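Local coordinates for protein carbohydrate deacetylase Agd3 (Neosartorya fumigata, PDB 6NWZ) that probably removes N-acetyl groups from the exopolysaccharide galactosaminogalactan, as a zinc-binding carbohydrate esterase required for Aspergillus fumigatus biofilm formation, at residues R495-C500 / A504-E509. Sequence-based numbering, arbitrary orientation.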
loop_
_atom_site.group_PDB
_atom_site.type_symbol
_atom_site.label_atom_id
_atom_site.label_comp_id
_atom_site.label_asym_id
_atom_site.label_seq_id
_atom_site.Cartn_x
_atom_site.Cartn_y
_atom_site.Cartn_z
ATOM N N ARG A 495 8.952 -12.858 2.817
ATOM C CA ARG A 495 9.863 -13.989 2.941
ATOM C C ARG A 495 10.494 -14.089 4.324
ATOM O O ARG A 495 11.331 -14.974 4.547
ATOM C CB ARG A 495 10.950 -13.903 1.865
ATOM C CG ARG A 495 10.412 -14.111 0.458
ATOM C CD ARG A 495 11.352 -13.570 -0.602
ATOM N NE ARG A 495 10.755 -13.643 -1.933
ATOM C CZ ARG A 495 9.966 -12.707 -2.451
ATOM N NH1 ARG A 495 9.677 -11.616 -1.753
ATOM N NH2 ARG A 495 9.467 -12.858 -3.670
ATOM N N ILE A 496 10.130 -13.197 5.246
ATOM C CA ILE A 496 10.444 -13.370 6.658
ATOM C C ILE A 496 9.373 -14.290 7.230
ATOM O O ILE A 496 8.289 -13.836 7.613
ATOM C CB ILE A 496 10.494 -12.022 7.400
ATOM C CG1 ILE A 496 11.389 -11.031 6.652
ATOM C CG2 ILE A 496 10.987 -12.213 8.820
ATOM C CD1 ILE A 496 12.820 -11.498 6.483
ATOM N N TYR A 497 9.665 -15.586 7.274
ATOM C CA TYR A 497 8.630 -16.589 7.484
ATOM C C TYR A 497 8.249 -16.710 8.958
ATOM O O TYR A 497 9.012 -16.362 9.865
ATOM C CB TYR A 497 9.086 -17.939 6.935
ATOM C CG TYR A 497 9.321 -17.927 5.440
ATOM C CD1 TYR A 497 8.256 -17.803 4.553
ATOM C CD2 TYR A 497 10.604 -18.026 4.915
ATOM C CE1 TYR A 497 8.460 -17.787 3.183
ATOM C CE2 TYR A 497 10.818 -18.012 3.543
ATOM C CZ TYR A 497 9.740 -17.892 2.683
ATOM O OH TYR A 497 9.931 -17.874 1.319
ATOM N N TYR A 498 7.043 -17.238 9.184
ATOM C CA TYR A 498 6.435 -17.214 10.511
ATOM C C TYR A 498 7.192 -18.072 11.514
ATOM O O TYR A 498 7.112 -17.823 12.722
ATOM C CB TYR A 498 4.988 -17.693 10.428
ATOM C CG TYR A 498 4.835 -19.200 10.489
ATOM C CD1 TYR A 498 5.098 -19.993 9.377
ATOM C CD2 TYR A 498 4.433 -19.830 11.662
ATOM C CE1 TYR A 498 4.958 -21.375 9.431
ATOM C CE2 TYR A 498 4.291 -21.208 11.725
ATOM C CZ TYR A 498 4.554 -21.974 10.608
ATOM O OH TYR A 498 4.414 -23.343 10.669
ATOM N N ASN A 499 7.897 -19.097 11.047
ATOM C CA ASN A 499 8.550 -20.066 11.917
ATOM C C ASN A 499 10.067 -19.932 11.853
ATOM O O ASN A 499 10.800 -20.921 11.942
ATOM C CB ASN A 499 8.115 -21.485 11.562
ATOM C CG ASN A 499 8.364 -21.830 10.102
ATOM O OD1 ASN A 499 8.505 -20.946 9.259
ATOM N ND2 ASN A 499 8.415 -23.124 9.799
ATOM N N CYS A 500 10.551 -18.699 11.708
ATOM C CA CYS A 500 11.977 -18.438 11.590
ATOM C C CYS A 500 12.403 -17.337 12.545
ATOM O O CYS A 500 11.671 -16.364 12.756
ATOM C CB CYS A 500 12.347 -18.060 10.164
ATOM S SG CYS A 500 12.649 -19.497 9.132
ATOM N N ALA A 504 19.636 -17.380 8.714
ATOM C CA ALA A 504 19.832 -18.714 8.152
ATOM C C ALA A 504 18.509 -19.446 7.975
ATOM O O ALA A 504 18.307 -20.142 6.974
ATOM C CB ALA A 504 20.769 -19.526 9.046
ATOM N N CYS A 505 17.599 -19.304 8.938
ATOM C CA CYS A 505 16.313 -19.984 8.848
ATOM C C CYS A 505 15.509 -19.486 7.650
ATOM O O CYS A 505 15.089 -20.280 6.801
ATOM C CB CYS A 505 15.532 -19.797 10.152
ATOM S SG CYS A 505 13.929 -20.650 10.238
ATOM N N THR A 506 15.271 -18.168 7.573
ATOM C CA THR A 506 14.450 -17.635 6.484
ATOM C C THR A 506 15.053 -17.959 5.125
ATOM O O THR A 506 14.335 -18.353 4.198
ATOM C CB THR A 506 14.268 -16.120 6.621
ATOM O OG1 THR A 506 15.464 -15.528 7.144
ATOM C CG2 THR A 506 13.088 -15.796 7.515
ATOM N N VAL A 507 16.368 -17.794 4.985
ATOM C CA VAL A 507 17.014 -18.089 3.711
ATOM C C VAL A 507 16.811 -19.551 3.341
ATOM O O VAL A 507 16.531 -19.881 2.182
ATOM C CB VAL A 507 18.507 -17.710 3.768
ATOM C CG1 VAL A 507 19.222 -18.163 2.510
ATOM C CG2 VAL A 507 18.656 -16.209 3.940
ATOM N N GLN A 508 16.914 -20.447 4.323
ATOM C CA GLN A 508 16.739 -21.870 4.052
ATOM C C GLN A 508 15.319 -22.177 3.587
ATOM O O GLN A 508 15.118 -22.846 2.568
ATOM C CB GLN A 508 17.085 -22.685 5.295
ATOM C CG GLN A 508 17.271 -24.147 5.002
ATOM C CD GLN A 508 18.342 -24.372 3.961
ATOM O OE1 GLN A 508 19.411 -23.761 4.013
ATOM N NE2 GLN A 508 18.058 -25.236 2.997
ATOM N N GLU A 509 14.317 -21.697 4.328
ATOM C CA GLU A 509 12.933 -21.932 3.936
ATOM C C GLU A 509 12.607 -21.263 2.606
ATOM O O GLU A 509 11.827 -21.805 1.814
ATOM C CB GLU A 509 11.993 -21.433 5.033
ATOM C CG GLU A 509 10.604 -22.031 4.984
ATOM C CD GLU A 509 9.806 -21.723 6.229
ATOM O OE1 GLU A 509 10.284 -20.917 7.050
ATOM O OE2 GLU A 509 8.707 -22.292 6.393
#
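A short-range disulfide, Cys500 to Cys505, fastens the loop that follows strand 487-492 of the deacetylase domain to the first turn of helix 503-513, a buried contact in which a covalent link and side-chain packing occur together. Cys500 SG and Cys505 SG lie 2.0 Å apart with a chi3 of -74°. Cys505 sends its sulfur away from its own backbone N (chi1 -177°), out from the helix to the loop, which approaches through a type I turn running from Tyr497 to Cys500. One helical position on, Thr506 presents its methyl rather than its hydroxyl: Thr506 CG2 sits 3.4 Å from Tyr497 N and also packs on Cys500 CB, while OG1 turns back to the carbonyls of Thr502 and Pro503 at the helix start. A full turn after Cys505, the extended side chain of Glu509 passes over one face of the Tyr497 ring, Glu509 CG 4.0 Å above its plane and toward the rim, and the ring and carboxylate planes stand 46° apart. Farther along the same side chain, Glu509 OE1 comes 3.2 Å from Tyr497 CB. Outside the pair, the side-chain amide of Asn549 donates a hydrogen bond to Tyr497 O. The result is a small disulfide-closed loop at the N-terminal end of a helix, in the connection from strand 487-492 to helix 503-513 of the deacetylase domain.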